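Local coordinates for cellulase (glycosyl hydrolase family 5) (Bacteroides ovatus, PDB 3ZMR), which cleaves the beta-1,4-glucan backbone of xyloglucan internally, with retention of anomeric configuration, releasing xyloglucan oligosaccharides, at residues Leu255-Asp267 with His303-Lys315. Numbering follows the deposited sequence. Where two conformers were deposited one is given.
With BGC (beta-D-glucopyranose), chain C; GLC (alpha-D-glucopyranose), chain L; EDO (1,2-ethanediol), chain J.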
loop_
_atom_site.group_PDB
_atom_site.type_symbol
_atom_site.label_atom_id
_atom_site.label_comp_id
_atom_site.label_asym_id
_atom_site.label_seq_id
_atom_site.Cartn_x
_atom_site.Cartn_y
_atom_site.Cartn_z
ATOM N N LEU A 255 12.730 2.600 -9.849
ATOM C CA LEU A 255 12.585 1.712 -8.691
ATOM C C LEU A 255 11.683 2.344 -7.648
ATOM O O LEU A 255 11.967 3.454 -7.158
ATOM C CB LEU A 255 13.907 1.338 -8.048
ATOM C CG LEU A 255 13.883 0.412 -6.826
ATOM C CD1 LEU A 255 13.310 -0.967 -7.175
ATOM C CD2 LEU A 255 15.257 0.244 -6.229
ATOM N N LEU A 256 10.597 1.656 -7.340
ATOM C CA LEU A 256 9.613 2.046 -6.323
ATOM C C LEU A 256 9.637 1.055 -5.175
ATOM O O LEU A 256 9.953 -0.140 -5.374
ATOM C CB LEU A 256 8.193 2.102 -6.915
ATOM C CG LEU A 256 7.884 3.137 -8.028
ATOM C CD1 LEU A 256 8.289 2.639 -9.398
ATOM C CD2 LEU A 256 6.394 3.479 -8.033
ATOM N N PHE A 257 9.342 1.560 -3.974
ATOM C CA PHE A 257 9.217 0.719 -2.786
ATOM C C PHE A 257 7.763 0.636 -2.353
ATOM O O PHE A 257 7.060 1.642 -2.353
ATOM C CB PHE A 257 10.016 1.246 -1.584
ATOM C CG PHE A 257 11.495 1.481 -1.801
ATOM C CD1 PHE A 257 12.276 0.791 -2.727
ATOM C CD2 PHE A 257 12.134 2.382 -0.958
ATOM C CE1 PHE A 257 13.619 1.054 -2.829
ATOM C CE2 PHE A 257 13.479 2.619 -1.055
ATOM C CZ PHE A 257 14.225 1.972 -1.998
ATOM N N ALA A 258 7.335 -0.565 -1.971
ATOM C CA ALA A 258 5.986 -0.791 -1.420
ATOM C C ALA A 258 6.112 -1.349 -0.004
ATOM O O ALA A 258 6.718 -2.391 0.189
ATOM C CB ALA A 258 5.187 -1.758 -2.289
ATOM N N GLY A 259 5.541 -0.655 0.992
ATOM C CA GLY A 259 5.961 -0.891 2.372
ATOM C C GLY A 259 5.548 -2.243 2.968
ATOM O O GLY A 259 6.284 -2.838 3.766
ATOM N N THR A 260 4.347 -2.674 2.586
ATOM C CA THR A 260 3.698 -3.850 3.164
ATOM C C THR A 260 2.930 -4.590 2.066
ATOM O O THR A 260 2.860 -4.127 0.937
ATOM C CB THR A 260 2.719 -3.467 4.318
ATOM O OG1 THR A 260 1.533 -2.865 3.768
ATOM C CG2 THR A 260 3.372 -2.538 5.338
ATOM N N ASN A 261 2.333 -5.718 2.429
ATOM C CA ASN A 261 1.485 -6.445 1.509
ATOM C C ASN A 261 0.027 -6.353 1.998
ATOM O O ASN A 261 -0.551 -5.269 1.959
ATOM C CB ASN A 261 1.994 -7.869 1.328
ATOM C CG ASN A 261 1.248 -8.620 0.245
ATOM O OD1 ASN A 261 1.002 -8.082 -0.828
ATOM N ND2 ASN A 261 0.893 -9.875 0.516
ATOM N N GLU A 262 -0.544 -7.469 2.487
ATOM C CA GLU A 262 -1.962 -7.560 2.874
ATOM C C GLU A 262 -2.086 -7.641 4.400
ATOM O O GLU A 262 -2.163 -8.733 4.969
ATOM C CB GLU A 262 -2.679 -8.748 2.195
ATOM C CG GLU A 262 -2.723 -8.682 0.687
ATOM C CD GLU A 262 -3.450 -9.839 0.045
ATOM O OE1 GLU A 262 -3.840 -10.779 0.812
ATOM O OE2 GLU A 262 -3.581 -9.803 -1.218
ATOM N N VAL A 263 -2.067 -6.493 5.067
ATOM C CA VAL A 263 -2.106 -6.443 6.537
ATOM C C VAL A 263 -3.541 -6.792 6.958
ATOM O O VAL A 263 -4.508 -6.249 6.448
ATOM C CB VAL A 263 -1.682 -5.066 7.084
ATOM C CG1 VAL A 263 -1.898 -5.009 8.605
ATOM C CG2 VAL A 263 -0.224 -4.817 6.711
ATOM N N ASN A 264 -3.619 -7.723 7.904
ATOM C CA ASN A 264 -4.847 -8.320 8.423
ATOM C C ASN A 264 -4.651 -8.528 9.920
ATOM O O ASN A 264 -3.542 -8.517 10.390
ATOM C CB ASN A 264 -5.025 -9.728 7.752
ATOM C CG ASN A 264 -6.285 -10.440 8.140
ATOM O OD1 ASN A 264 -6.231 -11.554 8.680
ATOM N ND2 ASN A 264 -7.422 -9.843 7.844
ATOM N N ASN A 265 -5.742 -8.704 10.670
ATOM C CA ASN A 265 -5.622 -9.209 12.027
ATOM C C ASN A 265 -5.761 -10.745 12.079
ATOM O O ASN A 265 -6.864 -11.275 12.105
ATOM C CB ASN A 265 -6.623 -8.545 12.958
ATOM C CG ASN A 265 -6.381 -8.923 14.394
ATOM O OD1 ASN A 265 -5.471 -9.732 14.683
ATOM N ND2 ASN A 265 -7.165 -8.355 15.300
ATOM N N ASP A 266 -4.633 -11.437 12.115
ATOM C CA ASP A 266 -4.607 -12.900 12.058
ATOM C C ASP A 266 -5.197 -13.595 13.278
ATOM O O ASP A 266 -5.468 -14.790 13.215
ATOM C CB ASP A 266 -3.170 -13.389 11.779
ATOM C CG ASP A 266 -2.812 -13.375 10.254
ATOM O OD1 ASP A 266 -3.693 -13.053 9.402
ATOM O OD2 ASP A 266 -1.650 -13.701 9.910
ATOM N N ASP A 267 -5.357 -12.852 14.372
ATOM C CA ASP A 267 -5.937 -13.365 15.625
ATOM C C ASP A 267 -7.460 -13.221 15.660
ATOM O O ASP A 267 -8.095 -13.740 16.576
ATOM C CB ASP A 267 -5.341 -12.630 16.850
ATOM C CG ASP A 267 -3.907 -13.046 17.182
ATOM O OD1 ASP A 267 -3.325 -13.942 16.531
ATOM O OD2 ASP A 267 -3.350 -12.467 18.138
ATOM N N HIS A 303 9.285 7.391 -5.538
ATOM C CA HIS A 303 7.848 7.130 -5.466
ATOM C C HIS A 303 7.623 5.920 -4.601
ATOM O O HIS A 303 8.236 4.864 -4.788
ATOM C CB HIS A 303 7.286 6.888 -6.861
ATOM C CG HIS A 303 7.435 8.079 -7.772
ATOM N ND1 HIS A 303 6.394 8.939 -8.082
ATOM C CD2 HIS A 303 8.520 8.545 -8.432
ATOM C CE1 HIS A 303 6.839 9.866 -8.911
ATOM N NE2 HIS A 303 8.128 9.658 -9.118
ATOM N N LEU A 304 6.783 6.111 -3.593
ATOM C CA LEU A 304 6.478 5.087 -2.585
ATOM C C LEU A 304 5.031 4.627 -2.722
ATOM O O LEU A 304 4.148 5.401 -3.076
ATOM C CB LEU A 304 6.749 5.613 -1.172
ATOM C CG LEU A 304 8.147 6.188 -0.900
ATOM C CD1 LEU A 304 8.257 6.620 0.546
ATOM C CD2 LEU A 304 9.261 5.226 -1.264
ATOM N N ILE A 305 4.796 3.373 -2.344
ATOM C CA ILE A 305 3.511 2.738 -2.521
ATOM C C ILE A 305 3.052 2.209 -1.160
ATOM O O ILE A 305 3.761 1.406 -0.525
ATOM C CB ILE A 305 3.578 1.573 -3.508
ATOM C CG1 ILE A 305 4.142 1.992 -4.850
ATOM C CG2 ILE A 305 2.208 0.925 -3.667
ATOM C CD1 ILE A 305 4.660 0.838 -5.668
ATOM N N VAL A 306 1.893 2.680 -0.693
ATOM C CA VAL A 306 1.328 2.299 0.575
ATOM C C VAL A 306 0.007 1.576 0.354
ATOM O O VAL A 306 -0.647 1.749 -0.680
ATOM C CB VAL A 306 1.181 3.527 1.523
ATOM C CG1 VAL A 306 2.562 4.065 1.900
ATOM C CG2 VAL A 306 0.260 4.599 0.943
ATOM N N GLN A 307 -0.362 0.706 1.306
ATOM C CA GLN A 307 -1.433 -0.250 1.076
ATOM C C GLN A 307 -2.701 0.040 1.855
ATOM O O GLN A 307 -2.665 0.505 3.010
ATOM C CB GLN A 307 -0.960 -1.644 1.481
ATOM C CG GLN A 307 0.129 -2.224 0.594
ATOM C CD GLN A 307 1.408 -1.429 0.644
ATOM O OE1 GLN A 307 1.945 -1.117 1.734
ATOM N NE2 GLN A 307 1.932 -1.097 -0.525
ATOM N N ALA A 308 -3.825 -0.234 1.214
ATOM C CA ALA A 308 -5.103 -0.306 1.930
ATOM C C ALA A 308 -5.104 -1.491 2.902
ATOM O O ALA A 308 -4.308 -2.423 2.760
ATOM C CB ALA A 308 -6.234 -0.441 0.946
ATOM N N TYR A 309 -5.993 -1.430 3.882
ATOM C CA TYR A 309 -6.159 -2.512 4.845
ATOM C C TYR A 309 -6.553 -3.771 4.047
ATOM O O TYR A 309 -7.480 -3.722 3.251
ATOM C CB TYR A 309 -7.214 -2.153 5.885
ATOM C CG TYR A 309 -7.213 -3.092 7.078
ATOM C CD1 TYR A 309 -7.890 -4.306 7.035
ATOM C CD2 TYR A 309 -6.517 -2.777 8.243
ATOM C CE1 TYR A 309 -7.859 -5.180 8.110
ATOM C CE2 TYR A 309 -6.507 -3.637 9.341
ATOM C CZ TYR A 309 -7.170 -4.841 9.259
ATOM O OH TYR A 309 -7.133 -5.666 10.362
ATOM N N ASN A 310 -5.834 -4.889 4.267
ATOM C CA ASN A 310 -6.116 -6.128 3.514
ATOM C C ASN A 310 -5.888 -5.951 1.993
ATOM O O ASN A 310 -6.337 -6.789 1.208
ATOM C CB ASN A 310 -7.589 -6.595 3.692
ATOM C CG ASN A 310 -7.862 -7.395 4.967
ATOM O OD1 ASN A 310 -7.005 -7.638 5.813
ATOM N ND2 ASN A 310 -9.103 -7.801 5.092
ATOM N N THR A 311 -5.262 -4.843 1.588
ATOM C CA THR A 311 -5.261 -4.354 0.161
ATOM C C THR A 311 -6.694 -4.347 -0.447
ATOM O O THR A 311 -6.887 -4.475 -1.647
ATOM C CB THR A 311 -4.270 -5.073 -0.761
ATOM O OG1 THR A 311 -4.570 -6.475 -0.794
ATOM C CG2 THR A 311 -2.865 -4.832 -0.317
ATOM N N ASP A 312 -7.695 -4.142 0.404
ATOM C CA ASP A 312 -9.091 -4.261 -0.048
ATOM C C ASP A 312 -9.614 -2.926 -0.560
ATOM O O ASP A 312 -9.491 -1.899 0.119
ATOM C CB ASP A 312 -9.976 -4.742 1.104
ATOM C CG ASP A 312 -11.415 -4.872 0.714
ATOM O OD1 ASP A 312 -11.732 -5.838 -0.007
ATOM O OD2 ASP A 312 -12.228 -4.003 1.060
ATOM N N VAL A 313 -10.236 -2.945 -1.740
ATOM C CA VAL A 313 -10.751 -1.732 -2.356
ATOM C C VAL A 313 -11.768 -1.014 -1.475
ATOM O O VAL A 313 -11.637 0.197 -1.235
ATOM C CB VAL A 313 -11.315 -1.993 -3.762
ATOM C CG1 VAL A 313 -12.004 -0.725 -4.304
ATOM C CG2 VAL A 313 -10.203 -2.442 -4.710
ATOM N N ALA A 314 -12.798 -1.707 -0.995
ATOM C CA ALA A 314 -13.831 -1.017 -0.219
ATOM C C ALA A 314 -13.239 -0.442 1.075
ATOM O O ALA A 314 -13.615 0.646 1.503
ATOM C CB ALA A 314 -15.026 -1.929 0.056
ATOM N N LYS A 315 -12.331 -1.173 1.708
ATOM C CA LYS A 315 -11.665 -0.671 2.913
ATOM C C LYS A 315 -10.748 0.529 2.633
ATOM O O LYS A 315 -10.521 1.375 3.516
ATOM C CB LYS A 315 -10.942 -1.778 3.680
ATOM C CG LYS A 315 -11.886 -2.798 4.324
ATOM C CD LYS A 315 -11.139 -3.953 4.959
ATOM C CE LYS A 315 -12.077 -4.932 5.635
ATOM N NZ LYS A 315 -12.951 -5.633 4.675
HETATM C C2 BGC C . -1.163 -12.246 -1.652
HETATM C C3 BGC C . -0.492 -13.323 -2.522
HETATM C C4 BGC C . -1.405 -14.519 -2.772
HETATM C C5 BGC C . -2.699 -13.910 -3.331
HETATM C C6 BGC C . -3.688 -14.997 -3.713
HETATM C C1 BGC C . -2.599 -11.852 -2.024
HETATM O O2 BGC C . -0.351 -11.073 -1.663
HETATM O O3 BGC C . 0.715 -13.759 -1.860
HETATM O O4 BGC C . -0.745 -15.478 -3.648
HETATM O O5 BGC C . -3.322 -13.036 -2.370
HETATM O O6 BGC C . -3.769 -15.905 -2.601
HETATM C C1 GLC L . -2.496 -12.089 -2.446
HETATM C C2 GLC L . -1.130 -12.366 -1.829
HETATM C C3 GLC L . -0.362 -13.437 -2.604
HETATM C C4 GLC L . -1.278 -14.660 -2.714
HETATM C C5 GLC L . -2.672 -14.253 -3.213
HETATM C C6 GLC L . -3.644 -15.419 -3.372
HETATM O O2 GLC L . -0.427 -11.155 -1.737
HETATM O O3 GLC L . 0.922 -13.717 -2.001
HETATM O O4 GLC L . -0.665 -15.516 -3.639
HETATM O O5 GLC L . -3.235 -13.279 -2.364
HETATM O O6 GLC L . -3.509 -15.886 -4.702
HETATM C C1 EDO J . -8.868 -7.948 -0.564
HETATM O O1 EDO J . -10.093 -7.678 -1.283
HETATM C C2 EDO J . -7.678 -8.102 -1.516
HETATM O O2 EDO J . -7.828 -9.304 -2.288
HETATM O O HOH W 1 10.561 5.887 -7.798
HETATM O O HOH W 2 -2.148 -3.929 3.826
HETATM O O HOH W 3 -8.496 -7.980 9.984
#
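Gln307 OE1 takes two bonds from Thr260: the backbone N at 3.0 Å and OG1 at 2.7 Å. Both donors approach from one face of the amide, N well above its plane (60° out) and OG1 less tilted. A bend at chi2 (64°) turns the Gln307 amide back toward Thr260; its NE2 donates to Glu334 and weakly to Ile305 O. Before this pair, the backbones run parallel, strand axes 4.7 Å apart: Phe257 O accepts from Ile305 N, and Ile305 O from Gly259 N at 3.1 Å. Water 1 extends the pairing, linking Leu255 O to His303 N. These are the fourth and fifth strands of the eight-stranded (beta/alpha)8 barrel of family 5, joined through helix 275-293, and the active site lies beyond their C-terminal ends. There Asn261 ND2 donates nearly straight to O2 of the bound glucose, whichever anomer occupies the site, while Arg172 NH2 is hydrogen-bonded to Asn261 OD1. Glu262, probably the proton donor of catalysis, is hydrogen-bonded through OE2 to His336, and Thr311 OG1 packs 3.2 Å from Glu262 CG while bonding to Asn310 O. Water 2 satisfies three backbone atoms, donating to Asn261 O and Ala308 O and accepting from Val263 N. Val263 O receives Asn310 N and also sits 3.8 Å above the centre of the Tyr309 ring. Farther along, water 3 bridges Asn265 N and Tyr309 OH.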